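Local coordinates for protein sortase (Actinomyces oris, PDB 5UTT) that probably acts as a cysteine transpeptidase that cleaves the sorting signals of surface proteins and anchors the proteins to the cell wall, at residues Leu94-Glu97 with Gly98-Ile101; Val103-Ala106 with Lys107-Tyr110. All coordinates share one frame; numbering follows the deposited sequence.

Interaction 1 of 2, residues Leu94-Glu97 with Gly98-Ile101; sequences LLQE and GDEI
Asp99 turns its carboxylate back over the start of its own turn and catches the backbone N-H of Gln96, three residues earlier. Gln96 N gives its hydrogen to Asp99 OD2 at 2.6 Å in a nearly straight bond (165°), arriving from above the carboxylate plane, 37° out of it. The Asp99 side chain reaches this place because CG lies beside its backbone N and anti to the carbonyl carbon (chi1 -69°), folded over the Gln96 peptide. The main chain closes the same link the other way: Asp99 N donates to Gln96 O at 2.9 Å, tying the two residues together twice. Gln96 CB passes Asp99 OD2 at 3.6 Å, while the rest of its extended chain leads away from the carboxylate and Glu97 stretches away from the turn. Lys36 NZ makes a salt bridge to Asp99 OD2 as well, so that oxygen is gripped by two donors, and the same ammonium bonds Leu94 O; it probably steadies the negative charge there and eases the nearness of Gln96 O.

The apolar side is looser. Leu95 puts CD2 alongside Asp99 CB at 4.3 Å, and its CD1 meets Ile101 CD1 methyl to methyl at 4.4 Å. Both residues are buried against Val165 of strand 161-174. At the third position of the turn Gly98 takes a positive phi, at which a CB would jam against Glu97 O. Together these features make a type II beta turn, Gln96 to Asp99, with an aspartate at its last position, leading into strand 100-104 of the sortase beta barrel.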
loop_
_atom_site.group_PDB
_atom_site.type_symbol
_atom_site.label_atom_id
_atom_site.label_comp_id
_atom_site.label_asym_id
_atom_site.label_seq_id
_atom_site.Cartn_x
_atom_site.Cartn_y
_atom_site.Cartn_z
ATOM N N LEU A 94 12.889 3.577 3.195
ATOM C CA LEU A 94 13.807 2.576 2.667
ATOM C C LEU A 94 13.406 2.205 1.265
ATOM O O LEU A 94 14.137 1.516 0.618
ATOM C CB LEU A 94 13.817 1.301 3.498
ATOM C CG LEU A 94 14.245 1.425 4.983
ATOM C CD1 LEU A 94 14.139 0.033 5.581
ATOM C CD2 LEU A 94 15.638 1.984 5.135
ATOM N N LEU A 95 12.246 2.647 0.817
ATOM C CA LEU A 95 11.715 2.169 -0.456
ATOM C C LEU A 95 12.314 2.991 -1.586
ATOM O O LEU A 95 12.245 4.239 -1.606
ATOM C CB LEU A 95 10.183 2.241 -0.429
ATOM C CG LEU A 95 9.497 1.392 0.650
ATOM C CD1 LEU A 95 8.010 1.633 0.715
ATOM C CD2 LEU A 95 9.778 -0.065 0.348
ATOM N N GLN A 96 12.905 2.280 -2.539
ATOM C CA GLN A 96 13.546 2.888 -3.673
ATOM C C GLN A 96 12.901 2.322 -4.943
ATOM O O GLN A 96 12.253 1.273 -4.924
ATOM C CB GLN A 96 15.047 2.559 -3.623
ATOM C CG GLN A 96 15.714 2.892 -2.282
ATOM C CD GLN A 96 17.138 2.371 -2.152
ATOM O OE1 GLN A 96 17.818 2.125 -3.137
ATOM N NE2 GLN A 96 17.606 2.226 -0.909
ATOM N N GLU A 97 13.136 2.996 -6.057
ATOM C CA GLU A 97 12.634 2.497 -7.318
ATOM C C GLU A 97 12.936 1.013 -7.516
ATOM O O GLU A 97 14.078 0.544 -7.357
ATOM C CB GLU A 97 13.225 3.303 -8.448
ATOM C CG GLU A 97 12.604 2.959 -9.789
ATOM C CD GLU A 97 13.366 3.557 -10.933
ATOM O OE1 GLU A 97 14.375 4.273 -10.698
ATOM O OE2 GLU A 97 12.947 3.290 -12.090
ATOM N N GLY A 98 11.911 0.267 -7.894
ATOM C CA GLY A 98 12.022 -1.174 -8.114
ATOM C C GLY A 98 11.765 -2.075 -6.921
ATOM O O GLY A 98 11.540 -3.282 -7.074
ATOM N N ASP A 99 11.727 -1.500 -5.724
ATOM C CA ASP A 99 11.352 -2.318 -4.575
ATOM C C ASP A 99 9.910 -2.806 -4.658
ATOM O O ASP A 99 9.014 -2.098 -5.157
ATOM C CB ASP A 99 11.549 -1.501 -3.302
ATOM C CG ASP A 99 13.010 -1.247 -2.996
ATOM O OD1 ASP A 99 13.878 -2.047 -3.422
ATOM O OD2 ASP A 99 13.304 -0.266 -2.303
ATOM N N GLU A 100 9.657 -4.004 -4.128
ATOM C CA GLU A 100 8.334 -4.579 -4.216
ATOM C C GLU A 100 7.420 -4.154 -3.100
ATOM O O GLU A 100 7.849 -4.097 -1.919
ATOM C CB GLU A 100 8.426 -6.102 -4.164
ATOM C CG GLU A 100 8.814 -6.697 -5.523
ATOM C CD GLU A 100 8.926 -8.200 -5.544
ATOM O OE1 GLU A 100 9.035 -8.816 -4.471
ATOM O OE2 GLU A 100 8.885 -8.788 -6.669
ATOM N N ILE A 101 6.169 -3.883 -3.446
ATOM C CA ILE A 101 5.089 -3.690 -2.450
ATOM C C ILE A 101 4.030 -4.748 -2.758
ATOM O O ILE A 101 3.487 -4.817 -3.886
ATOM C CB ILE A 101 4.515 -2.271 -2.510
ATOM C CG1 ILE A 101 5.600 -1.242 -2.138
ATOM C CG2 ILE A 101 3.295 -2.099 -1.620
ATOM C CD1 ILE A 101 5.105 0.173 -2.181
#

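Interaction 2 of 2, residues Val103-Ala106 with Lys107-Tyr110; sequences VSTA and KTWY
Thr105 and Thr108 face each other at the closed end of a beta hairpin, where strand 100-104 turns through Ala106 and Lys107 into strand 108-120. Thr105 N donates to Thr108 O at 2.9 Å. Farther from the turn Val103 and Tyr110 form an antiparallel hydrogen-bonded pair, with Tyr110 N to Val103 O and Val103 N to Tyr110 O both at 2.8 Å.

From its CB, which looks across to the Thr108 carbonyl, the Thr105 side chain splits. OG1 sits between the backbone N and the carbonyl carbon (chi1 67°), a position that holds it over the turn, 3.2 Å from Thr108 O. A water that accepts from Lys107 N lies 3.2 Å from Thr105 OG1 as well. CG2, the other branch, comes to the edge of the Tyr110 ring, near its plane, at 3.7 Å from CE1. Thr108 CG2 lies over a face of that ring, and the phenol oxygen is hydrogen-bonded to Pro18 O.

Ser104 and Trp109, the intervening non-hydrogen-bonded pair, place their side chains on the opposite face of the sheet. There the indole leans over to strand 100-104, and Ser104 CB makes a CH-pi contact with its six-membered ring, 3.9 Å from the centroid and 28° off the ring normal.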
loop_
_atom_site.group_PDB
_atom_site.type_symbol
_atom_site.label_atom_id
_atom_site.label_comp_id
_atom_site.label_asym_id
_atom_site.label_seq_id
_atom_site.Cartn_x
_atom_site.Cartn_y
_atom_site.Cartn_z
ATOM N N VAL A 103 0.553 -6.979 -1.876
ATOM C CA VAL A 103 -0.668 -7.152 -1.131
ATOM C C VAL A 103 -1.180 -8.578 -1.233
ATOM O O VAL A 103 -1.335 -9.126 -2.318
ATOM C CB VAL A 103 -1.770 -6.120 -1.471
ATOM C CG1 VAL A 103 -2.955 -6.300 -0.531
ATOM C CG2 VAL A 103 -1.181 -4.723 -1.441
ATOM N N SER A 104 -1.440 -9.192 -0.108
ATOM C CA SER A 104 -2.060 -10.520 -0.139
ATOM C C SER A 104 -3.556 -10.404 0.190
ATOM O O SER A 104 -3.944 -9.835 1.214
ATOM C CB SER A 104 -1.336 -11.502 0.769
ATOM O OG SER A 104 -1.503 -11.214 2.137
ATOM N N THR A 105 -4.381 -11.023 -0.646
ATOM C CA THR A 105 -5.809 -11.188 -0.348
ATOM C C THR A 105 -6.097 -12.672 -0.222
ATOM O O THR A 105 -5.196 -13.506 -0.418
ATOM C CB THR A 105 -6.671 -10.547 -1.445
ATOM O OG1 THR A 105 -6.525 -11.258 -2.682
ATOM C CG2 THR A 105 -6.306 -9.075 -1.605
ATOM N N ALA A 106 -7.334 -13.025 0.097
ATOM C CA ALA A 106 -7.691 -14.410 0.280
ATOM C C ALA A 106 -7.387 -15.291 -0.948
ATOM O O ALA A 106 -7.054 -16.475 -0.826
ATOM C CB ALA A 106 -9.142 -14.531 0.665
ATOM N N LYS A 107 -7.539 -14.715 -2.128
ATOM C CA LYS A 107 -7.380 -15.454 -3.378
ATOM C C LYS A 107 -6.117 -15.123 -4.196
ATOM O O LYS A 107 -5.673 -15.898 -5.071
ATOM C CB LYS A 107 -8.647 -15.194 -4.223
ATOM C CG LYS A 107 -9.922 -15.628 -3.515
ATOM C CD LYS A 107 -11.219 -15.471 -4.327
ATOM C CE LYS A 107 -12.417 -15.741 -3.427
ATOM N NZ LYS A 107 -13.732 -15.329 -3.979
ATOM N N THR A 108 -5.507 -13.983 -3.910
ATOM C CA THR A 108 -4.583 -13.350 -4.846
ATOM C C THR A 108 -3.377 -12.675 -4.226
ATOM O O THR A 108 -3.493 -12.108 -3.168
ATOM C CB THR A 108 -5.341 -12.322 -5.738
ATOM O OG1 THR A 108 -6.480 -12.970 -6.329
ATOM C CG2 THR A 108 -4.408 -11.727 -6.844
ATOM N N TRP A 109 -2.208 -12.797 -4.851
ATOM C CA TRP A 109 -1.056 -11.949 -4.521
ATOM C C TRP A 109 -0.990 -10.844 -5.542
ATOM O O TRP A 109 -0.893 -11.132 -6.749
ATOM C CB TRP A 109 0.243 -12.736 -4.583
ATOM C CG TRP A 109 0.396 -13.780 -3.529
ATOM C CD1 TRP A 109 0.131 -15.108 -3.655
ATOM C CD2 TRP A 109 0.905 -13.600 -2.192
ATOM N NE1 TRP A 109 0.397 -15.768 -2.475
ATOM C CE2 TRP A 109 0.888 -14.864 -1.566
ATOM C CE3 TRP A 109 1.361 -12.494 -1.468
ATOM C CZ2 TRP A 109 1.335 -15.041 -0.243
ATOM C CZ3 TRP A 109 1.801 -12.678 -0.177
ATOM C CH2 TRP A 109 1.793 -13.939 0.411
ATOM N N TYR A 110 -1.031 -9.584 -5.096
ATOM C CA TYR A 110 -0.802 -8.459 -5.993
ATOM C C TYR A 110 0.579 -7.882 -5.750
ATOM O O TYR A 110 0.890 -7.450 -4.622
ATOM C CB TYR A 110 -1.819 -7.367 -5.763
ATOM C CG TYR A 110 -3.255 -7.750 -5.996
ATOM C CD1 TYR A 110 -4.030 -8.299 -4.981
ATOM C CD2 TYR A 110 -3.885 -7.486 -7.209
ATOM C CE1 TYR A 110 -5.344 -8.603 -5.172
ATOM C CE2 TYR A 110 -5.204 -7.811 -7.400
ATOM C CZ TYR A 110 -5.941 -8.351 -6.387
ATOM O OH TYR A 110 -7.247 -8.674 -6.580
HETATM O O HOH W 1 -9.576 -12.192 -2.735
#

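In the fold
Interaction 1 and interaction 2 sit at the two ends of strand 100-104, their centres about 19 Å apart, and follow each other along the chain. The turn in 94-101 comes first and delivers the chain from a long loop into the strand; the hairpin of 103-110 then carries it out into strand 108-120. The sites do not touch each other, yet both belong to the same sheet: 108-120 pairs with 100-104 on one side and with 161-174 on the other, and side chains from both interactions rest on 161-174. Between them they define where this strand of the sortase barrel enters and where it reverses.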